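Local coordinates for protein aspartate aminotransferase (Thermotoga maritima, PDB 1O4S) that catalyses the pyridoxal-phosphate-dependent transfer of an amino group from L-aspartate to 2-oxoglutarate, giving oxaloacetate and L-glutamate, at residues 73-78 and 279-284; 103-108 and 270-275. One frame throughout, in Å; residues are numbered along the deposited sequence. Where two conformers were deposited one is given.

Interaction 1 (73-78 and 279-284); sequences KYTDPR and INTVAQ. With PLP (pyridoxal-5'-phosphate), chain J.
Thr75 carries OG1 between its backbone N and carbonyl carbon (chi1 64°), which turns the hydroxyl to Gln284 and leaves CG2 for Thr281. Gln284 starts with CG opposite its carbonyl carbon and runs on extended, so that its amide comes up to Thr75 from the opposite direction: NE2 donates to Thr75 OG1 at 2.9 Å, with the acceptor close to the amide plane and an N-H...O angle of 154°. The other N-H of Gln284 NE2 reaches back to Ile279 O (3.0 Å), from above that carbonyl's plane, and OE1 accepts from Ile80 N; gripped at both ends, the amide is fixed in its rotation. Thr75 OG1 itself donates to Asp76 O at 3.2 Å, coming from above the carbonyl plane. Threonine suits the spot because it can accept, donate and still set a methyl, Thr75 CG2, 3.8 Å from Thr281 CG2. A valine in its place would probably leave one N-H of Gln284 without its acceptor and loosen the tie between loop and helix. Thr281 slides past in the opposite direction, its OG1 donating to Lys73 O at 2.7 Å. This is the start of helix 281-290, N-capped by Asn280, whose OD1 accepts from Ala283 N at 2.9 Å while ND2 bonds Trp253 O of the second subunit. The loop so held delivers Tyr74 across the dimer interface, as in related aminotransferases: its OH gives a very short hydrogen bond, 2.4 Å, to O1P of PLP, a cofactor otherwise hydrogen-bonded by the second subunit, through Ser245 and Arg254 among others. A water donates to Pro77 O and accepts from Ile279 N.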
ATOM      1  N   LYS B  73       9.085 -13.334  -4.003  1.00 25.97           N
ATOM      2  CA  LYS B  73       9.948 -12.343  -4.590  1.00 26.44           C
ATOM      3  C   LYS B  73       9.139 -11.290  -5.290  1.00 26.64           C
ATOM      4  O   LYS B  73       7.937 -11.456  -5.508  1.00 26.41           O
ATOM      5  CB  LYS B  73      10.954 -12.987  -5.567  1.00 26.60           C
ATOM      6  CG  LYS B  73      11.935 -13.975  -4.897  1.00 28.06           C
ATOM      7  CD  LYS B  73      12.881 -13.226  -3.900  1.00 31.90           C
ATOM      8  CE  LYS B  73      13.868 -14.145  -3.170  1.00 31.93           C
ATOM      9  NZ  LYS B  73      14.828 -14.880  -4.041  1.00 28.74           N
ATOM     10  N   TYR B  74       9.825 -10.200  -5.629  1.00 26.52           N
ATOM     11  CA  TYR B  74       9.167  -9.114  -6.308  1.00 27.85           C
ATOM     12  C   TYR B  74       8.531  -9.624  -7.625  1.00 27.97           C
ATOM     13  O   TYR B  74       9.073 -10.523  -8.269  1.00 27.65           O
ATOM     14  CB  TYR B  74      10.162  -7.995  -6.626  1.00 27.59           C
ATOM     15  CG  TYR B  74      10.670  -7.138  -5.458  1.00 26.98           C
ATOM     16  CD1 TYR B  74       9.799  -6.565  -4.515  1.00 28.91           C
ATOM     17  CD2 TYR B  74      12.003  -6.832  -5.371  1.00 23.67           C
ATOM     18  CE1 TYR B  74      10.296  -5.765  -3.467  1.00 27.45           C
ATOM     19  CE2 TYR B  74      12.508  -6.026  -4.376  1.00 25.81           C
ATOM     20  CZ  TYR B  74      11.658  -5.495  -3.410  1.00 26.03           C
ATOM     21  OH  TYR B  74      12.257  -4.689  -2.448  1.00 26.91           O
ATOM     22  N   THR B  75       7.398  -9.038  -7.982  1.00 28.15           N
ATOM     23  CA  THR B  75       6.768  -9.224  -9.298  1.00 29.00           C
ATOM     24  C   THR B  75       6.635  -7.874 -10.014  1.00 29.45           C
ATOM     25  O   THR B  75       6.973  -6.832  -9.467  1.00 28.15           O
ATOM     26  CB  THR B  75       5.361  -9.836  -9.174  1.00 28.76           C
ATOM     27  OG1 THR B  75       4.485  -8.935  -8.475  1.00 29.15           O
ATOM     28  CG2 THR B  75       5.373 -11.044  -8.370  1.00 27.92           C
ATOM     29  N   ASP B  76       6.137  -7.926 -11.248  1.00 29.75           N
ATOM     30  CA  ASP B  76       5.680  -6.752 -11.975  1.00 30.09           C
ATOM     31  C   ASP B  76       4.824  -5.924 -11.006  1.00 30.13           C
ATOM     32  O   ASP B  76       3.933  -6.444 -10.381  1.00 30.03           O
ATOM     33  CB  ASP B  76       4.870  -7.252 -13.167  1.00 30.18           C
ATOM     34  CG  ASP B  76       4.394  -6.154 -14.109  1.00 31.94           C
ATOM     35  OD1 ASP B  76       4.270  -4.965 -13.741  1.00 33.36           O
ATOM     36  OD2 ASP B  76       4.037  -6.437 -15.257  1.00 34.98           O
ATOM     37  N   PRO B  77       5.110  -4.642 -10.838  1.00 31.05           N
ATOM     38  CA  PRO B  77       4.337  -3.804  -9.897  1.00 31.76           C
ATOM     39  C   PRO B  77       2.826  -3.733 -10.164  1.00 32.50           C
ATOM     40  O   PRO B  77       2.049  -3.483  -9.217  1.00 34.16           O
ATOM     41  CB  PRO B  77       4.924  -2.394 -10.084  1.00 31.87           C
ATOM     42  CG  PRO B  77       6.150  -2.537 -10.811  1.00 32.88           C
ATOM     43  CD  PRO B  77       6.181  -3.892 -11.509  1.00 31.72           C
ATOM     44  N   ARG B  78       2.404  -3.914 -11.410  1.00 31.96           N
ATOM     45  CA  ARG B  78       0.970  -3.911 -11.717  1.00 32.96           C
ATOM     46  C   ARG B  78       0.300  -5.225 -11.456  1.00 32.38           C
ATOM     47  O   ARG B  78      -0.895  -5.300 -11.648  1.00 33.40           O
ATOM     48  CB  ARG B  78       0.639  -3.485 -13.167  1.00 33.98           C
ATOM     49  CG  ARG B  78       1.732  -3.642 -14.121  1.00 35.38           C
ATOM     50  CD  ARG B  78       1.577  -3.213 -15.530  0.50 37.14           C
ATOM     51  NE  ARG B  78       2.593  -3.993 -16.239  0.50 37.50           N
ATOM     52  CZ  ARG B  78       2.672  -4.166 -17.532  0.50 38.20           C
ATOM     53  NH1 ARG B  78       1.819  -3.561 -18.365  0.50 39.56           N
ATOM     54  NH2 ARG B  78       3.651  -4.934 -17.992  0.50 36.80           N
ATOM     55  N   ILE B 279       2.056  -6.168  -4.967  1.00 29.61           N
ATOM     56  CA  ILE B 279       1.428  -6.735  -3.764  1.00 28.91           C
ATOM     57  C   ILE B 279       2.048  -8.089  -3.450  1.00 27.87           C
ATOM     58  O   ILE B 279       2.692  -8.721  -4.267  1.00 26.86           O
ATOM     59  CB  ILE B 279      -0.121  -6.804  -3.863  1.00 29.11           C
ATOM     60  CG1 ILE B 279      -0.620  -7.991  -4.695  1.00 29.34           C
ATOM     61  CG2 ILE B 279      -0.691  -5.502  -4.423  1.00 31.63           C
ATOM     62  CD1 ILE B 279      -2.134  -8.297  -4.535  1.00 30.74           C
ATOM     63  N   ASN B 280       1.821  -8.513  -2.226  1.00 27.62           N
ATOM     64  CA  ASN B 280       2.270  -9.780  -1.735  1.00 27.79           C
ATOM     65  C   ASN B 280       2.104 -10.904  -2.767  1.00 27.31           C
ATOM     66  O   ASN B 280       0.991 -11.153  -3.273  1.00 25.31           O
ATOM     67  CB  ASN B 280       1.481 -10.086  -0.459  1.00 28.16           C
ATOM     68  CG  ASN B 280       1.895 -11.383   0.192  1.00 27.73           C
ATOM     69  OD1 ASN B 280       1.557 -12.473  -0.278  1.00 27.01           O
ATOM     70  ND2 ASN B 280       2.562 -11.273   1.329  1.00 23.76           N
ATOM     71  N   THR B 281       3.195 -11.597  -3.064  1.00 27.79           N
ATOM     72  CA  THR B 281       3.169 -12.593  -4.140  1.00 28.38           C
ATOM     73  C   THR B 281       2.286 -13.780  -3.817  1.00 28.01           C
ATOM     74  O   THR B 281       1.621 -14.321  -4.713  1.00 27.75           O
ATOM     75  CB  THR B 281       4.588 -13.081  -4.465  1.00 28.03           C
ATOM     76  OG1 THR B 281       5.452 -11.945  -4.584  1.00 28.98           O
ATOM     77  CG2 THR B 281       4.635 -13.802  -5.807  1.00 26.07           C
ATOM     78  N   VAL B 282       2.323 -14.229  -2.562  1.00 27.86           N
ATOM     79  CA  VAL B 282       1.419 -15.297  -2.149  1.00 27.74           C
ATOM     80  C   VAL B 282      -0.028 -14.921  -2.465  1.00 27.66           C
ATOM     81  O   VAL B 282      -0.775 -15.724  -3.026  1.00 27.19           O
ATOM     82  CB  VAL B 282       1.585 -15.707  -0.654  1.00 27.17           C
ATOM     83  CG1 VAL B 282       0.802 -16.981  -0.371  1.00 27.89           C
ATOM     84  CG2 VAL B 282       3.052 -15.900  -0.301  1.00 27.46           C
ATOM     85  N   ALA B 283      -0.418 -13.705  -2.083  1.00 27.22           N
ATOM     86  CA  ALA B 283      -1.748 -13.185  -2.329  1.00 26.87           C
ATOM     87  C   ALA B 283      -2.104 -13.221  -3.836  1.00 26.54           C
ATOM     88  O   ALA B 283      -3.216 -13.524  -4.222  1.00 26.14           O
ATOM     89  CB  ALA B 283      -1.872 -11.740  -1.780  1.00 27.39           C
ATOM     90  N   GLN B 284      -1.152 -12.894  -4.682  1.00 26.95           N
ATOM     91  CA  GLN B 284      -1.390 -12.921  -6.113  1.00 27.54           C
ATOM     92  C   GLN B 284      -1.740 -14.308  -6.551  1.00 27.40           C
ATOM     93  O   GLN B 284      -2.713 -14.468  -7.285  1.00 28.31           O
ATOM     94  CB  GLN B 284      -0.228 -12.368  -6.888  1.00 26.93           C
ATOM     95  CG  GLN B 284       0.027 -10.926  -6.582  1.00 28.34           C
ATOM     96  CD  GLN B 284       0.992 -10.263  -7.540  1.00 28.34           C
ATOM     97  OE1 GLN B 284       0.739 -10.216  -8.723  1.00 32.38           O
ATOM     98  NE2 GLN B 284       2.059  -9.708  -7.019  1.00 26.43           N
TER
HETATM   99  N1  PLP J1234      15.170   1.370   0.242  1.00 37.86           N
HETATM  100  C2  PLP J1234      16.138   0.964  -0.667  1.00 38.84           C
HETATM  101  C2A PLP J1234      17.229   1.991  -0.958  1.00 35.14           C
HETATM  102  C3  PLP J1234      16.077  -0.334  -1.255  1.00 38.80           C
HETATM  103  O3  PLP J1234      16.929  -0.673  -2.072  1.00 37.54           O
HETATM  104  C4  PLP J1234      15.040  -1.255  -0.896  1.00 41.68           C
HETATM  105  C4A PLP J1234      14.881  -2.676  -1.473  1.00 46.26           C
HETATM  106  C5  PLP J1234      14.094  -0.775   0.020  1.00 44.68           C
HETATM  107  C6  PLP J1234      14.179   0.516   0.596  1.00 41.17           C
HETATM  108  C5A PLP J1234      12.971  -1.631   0.529  1.00 45.16           C
HETATM  109  O4P PLP J1234      12.032  -2.229  -0.326  1.00 36.56           O
HETATM  110  P   PLP J1234      10.806  -3.028   0.285  1.00 32.67           P
HETATM  111  O1P PLP J1234      10.907  -4.235  -0.563  1.00 31.42           O
HETATM  112  O2P PLP J1234      10.957  -3.141   1.727  1.00 33.03           O
HETATM  113  O3P PLP J1234       9.685  -2.124  -0.072  1.00 31.85           O
HETATM  114  O   HOH W   1       0.619  -5.371  -7.754  1.00 33.83           O

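Interaction 2 (103-108 and 270-275); sequences QVVVTN and KIQSHT
The amide of Gln272 lies with one face against the end of strand 104-107: Val106 O sits over that face, 3.7 Å from CD, and Thr107 CG2 approaches OE1 at 3.5 Å on the same side. Past the NE2 end comes Asn108, its ND2 3.9 Å from Gln272 NE2, amide planes 39° apart. These nitrogens do not bond each other; both donate to Gln112 OE1. Gln272 NE2 also bonds Ser277 O, and OE1 accepts from Asn116 ND2, so a buried amide has its polar atoms satisfied without a bond to the strand. A glutamine is long enough for this: CG leaves opposite the backbone N and the chain bends at chi2 (70°), folding the amide down beside Thr107. Gln272 CB meets Val105 CG1 at 4.3 Å, a looser apolar contact for a branched residue suited to a strand. Thr107 OG1 turns to Gly109 O, where the chain enters the cofactor pocket. In this fold-type I transaminase domain, strand 104-107 edges the seven-stranded sheet beside 256-259; helix 262-275 runs alongside, the axis of its 270-275 segment inclined 29° to the strand axis and 9.5 Å from it at closest approach, with helix 109-121 packed on Thr107 and helix 81-95 on Val106.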
ATOM      1  N   GLN B 103      -4.926  -3.310 -19.221  1.00 31.66           N
ATOM      2  CA  GLN B 103      -5.936  -2.402 -18.670  1.00 30.57           C
ATOM      3  C   GLN B 103      -6.174  -2.597 -17.171  1.00 29.55           C
ATOM      4  O   GLN B 103      -6.948  -1.875 -16.585  1.00 28.52           O
ATOM      5  CB  GLN B 103      -7.268  -2.605 -19.393  1.00 30.52           C
ATOM      6  CG  GLN B 103      -7.283  -2.071 -20.794  1.00 31.54           C
ATOM      7  CD  GLN B 103      -8.627  -2.248 -21.484  1.00 32.58           C
ATOM      8  OE1 GLN B 103      -8.790  -3.169 -22.270  1.00 31.67           O
ATOM      9  NE2 GLN B 103      -9.591  -1.381 -21.175  1.00 32.10           N
ATOM     10  N   VAL B 104      -5.529  -3.606 -16.588  1.00 29.21           N
ATOM     11  CA  VAL B 104      -5.748  -4.052 -15.206  1.00 29.12           C
ATOM     12  C   VAL B 104      -4.526  -3.722 -14.359  1.00 28.79           C
ATOM     13  O   VAL B 104      -3.394  -3.927 -14.772  1.00 28.48           O
ATOM     14  CB  VAL B 104      -5.973  -5.589 -15.131  1.00 28.59           C
ATOM     15  CG1 VAL B 104      -6.149  -6.091 -13.635  1.00 28.47           C
ATOM     16  CG2 VAL B 104      -7.149  -6.017 -16.024  1.00 29.33           C
ATOM     17  N   VAL B 105      -4.752  -3.220 -13.152  1.00 29.91           N
ATOM     18  CA  VAL B 105      -3.689  -3.084 -12.174  1.00 29.96           C
ATOM     19  C   VAL B 105      -4.173  -3.761 -10.902  1.00 29.63           C
ATOM     20  O   VAL B 105      -5.268  -3.500 -10.429  1.00 29.71           O
ATOM     21  CB  VAL B 105      -3.343  -1.598 -11.848  1.00 29.91           C
ATOM     22  CG1 VAL B 105      -2.113  -1.521 -11.021  1.00 29.46           C
ATOM     23  CG2 VAL B 105      -3.163  -0.789 -13.136  1.00 33.06           C
ATOM     24  N   VAL B 106      -3.327  -4.599 -10.353  1.00 28.77           N
ATOM     25  CA  VAL B 106      -3.617  -5.348  -9.153  1.00 29.19           C
ATOM     26  C   VAL B 106      -3.055  -4.524  -7.996  1.00 29.04           C
ATOM     27  O   VAL B 106      -1.929  -4.052  -8.058  1.00 28.54           O
ATOM     28  CB  VAL B 106      -2.965  -6.742  -9.236  1.00 29.41           C
ATOM     29  CG1 VAL B 106      -3.074  -7.478  -7.883  1.00 28.85           C
ATOM     30  CG2 VAL B 106      -3.608  -7.538 -10.383  1.00 30.35           C
ATOM     31  N   THR B 107      -3.872  -4.363  -6.956  1.00 29.62           N
ATOM     32  CA  THR B 107      -3.633  -3.472  -5.842  1.00 29.73           C
ATOM     33  C   THR B 107      -3.931  -4.131  -4.502  1.00 29.83           C
ATOM     34  O   THR B 107      -4.550  -5.191  -4.422  1.00 31.01           O
ATOM     35  CB  THR B 107      -4.597  -2.250  -5.986  1.00 31.00           C
ATOM     36  OG1 THR B 107      -5.969  -2.705  -5.941  1.00 31.48           O
ATOM     37  CG2 THR B 107      -4.458  -1.520  -7.374  1.00 30.84           C
ATOM     38  N   ASN B 108      -3.497  -3.492  -3.437  1.00 29.58           N
ATOM     39  CA  ASN B 108      -3.734  -3.971  -2.081  1.00 29.87           C
ATOM     40  C   ASN B 108      -5.155  -3.629  -1.652  1.00 29.36           C
ATOM     41  O   ASN B 108      -5.413  -2.583  -1.048  1.00 29.75           O
ATOM     42  CB  ASN B 108      -2.735  -3.327  -1.103  1.00 29.19           C
ATOM     43  CG  ASN B 108      -1.331  -3.871  -1.249  1.00 28.93           C
ATOM     44  OD1 ASN B 108      -1.090  -4.999  -0.881  1.00 29.05           O
ATOM     45  ND2 ASN B 108      -0.390  -3.053  -1.744  1.00 25.97           N
ATOM     46  N   LYS B 270       2.058   3.385 -12.274  1.00 31.14           N
ATOM     47  CA  LYS B 270       3.126   4.218 -11.761  1.00 31.71           C
ATOM     48  C   LYS B 270       2.911   4.540 -10.289  1.00 30.88           C
ATOM     49  O   LYS B 270       3.816   4.393  -9.536  1.00 31.43           O
ATOM     50  CB  LYS B 270       3.246   5.509 -12.576  1.00 31.54           C
ATOM     51  CG  LYS B 270       3.796   5.294 -13.963  1.00 31.72           C
ATOM     52  CD  LYS B 270       3.789   6.612 -14.750  1.00 32.95           C
ATOM     53  CE  LYS B 270       4.157   6.389 -16.217  1.00 34.05           C
ATOM     54  NZ  LYS B 270       3.527   7.408 -17.122  1.00 35.76           N
ATOM     55  N   ILE B 271       1.702   4.930  -9.892  1.00 31.47           N
ATOM     56  CA  ILE B 271       1.392   5.147  -8.485  1.00 31.79           C
ATOM     57  C   ILE B 271       1.716   3.872  -7.667  1.00 31.07           C
ATOM     58  O   ILE B 271       2.383   3.944  -6.641  1.00 29.63           O
ATOM     59  CB  ILE B 271      -0.106   5.541  -8.234  1.00 31.94           C
ATOM     60  CG1 ILE B 271      -0.578   6.736  -9.090  1.00 34.39           C
ATOM     61  CG2 ILE B 271      -0.315   5.892  -6.738  1.00 31.95           C
ATOM     62  CD1 ILE B 271       0.202   7.970  -8.861  1.00 36.28           C
ATOM     63  N   GLN B 272       1.210   2.727  -8.135  1.00 30.53           N
ATOM     64  CA  GLN B 272       1.332   1.443  -7.442  1.00 31.04           C
ATOM     65  C   GLN B 272       2.787   1.139  -7.247  1.00 30.34           C
ATOM     66  O   GLN B 272       3.227   0.782  -6.161  1.00 30.25           O
ATOM     67  CB  GLN B 272       0.651   0.312  -8.251  1.00 31.58           C
ATOM     68  CG  GLN B 272       0.639  -1.084  -7.571  1.00 31.61           C
ATOM     69  CD  GLN B 272      -0.270  -1.170  -6.373  1.00 31.60           C
ATOM     70  OE1 GLN B 272      -1.260  -0.475  -6.297  1.00 33.22           O
ATOM     71  NE2 GLN B 272       0.041  -2.066  -5.462  1.00 29.07           N
ATOM     72  N   SER B 273       3.544   1.358  -8.314  1.00 29.70           N
ATOM     73  CA  SER B 273       4.933   0.991  -8.348  1.00 30.60           C
ATOM     74  C   SER B 273       5.778   1.788  -7.327  1.00 31.18           C
ATOM     75  O   SER B 273       6.662   1.221  -6.657  1.00 31.49           O
ATOM     76  CB  SER B 273       5.479   1.205  -9.762  1.00 30.30           C
ATOM     77  OG  SER B 273       6.850   0.976  -9.784  1.00 32.98           O
ATOM     78  N   HIS B 274       5.528   3.094  -7.220  1.00 30.48           N
ATOM     79  CA  HIS B 274       6.362   3.927  -6.384  1.00 30.16           C
ATOM     80  C   HIS B 274       5.910   3.966  -4.929  1.00 29.87           C
ATOM     81  O   HIS B 274       6.692   4.373  -4.072  1.00 29.45           O
ATOM     82  CB  HIS B 274       6.438   5.334  -6.961  1.00 31.02           C
ATOM     83  CG  HIS B 274       7.093   5.382  -8.301  1.00 30.71           C
ATOM     84  ND1 HIS B 274       8.382   4.941  -8.501  1.00 31.56           N
ATOM     85  CD2 HIS B 274       6.638   5.794  -9.508  1.00 31.32           C
ATOM     86  CE1 HIS B 274       8.698   5.075  -9.776  1.00 32.38           C
ATOM     87  NE2 HIS B 274       7.649   5.572 -10.411  1.00 33.34           N
ATOM     88  N   THR B 275       4.668   3.558  -4.666  1.00 29.81           N
ATOM     89  CA  THR B 275       4.104   3.659  -3.322  1.00 29.64           C
ATOM     90  C   THR B 275       4.311   2.389  -2.492  1.00 29.51           C
ATOM     91  O   THR B 275       4.881   2.463  -1.422  1.00 30.91           O
ATOM     92  CB  THR B 275       2.613   4.068  -3.326  1.00 29.51           C
ATOM     93  OG1 THR B 275       1.840   3.186  -4.148  1.00 30.48           O
ATOM     94  CG2 THR B 275       2.428   5.494  -3.911  1.00 30.16           C
TER

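Overall arrangement
The centres of the two interactions lie about 11 Å apart. Along the chain the order is 73-78, 103-108, 270-275, 279-284, so interaction 2 is nested within the loop closed by interaction 1, and a short loop joins helix 262-275 to helix 281-290. They also touch directly: Arg78 O lies 2.8 Å from Val106 N, a probable hydrogen bond that would tie the loop to the edge strand of the large sheet, while Ile279 CD1 packs 3.6 Å from Val106 CG1. Both reach the second subunit. Interaction 1 sends a tyrosine to the partner's cofactor, whereas interaction 2 adjoins the start of this subunit's own phosphate-binding helix, consistent with active sites built at the dimer interface.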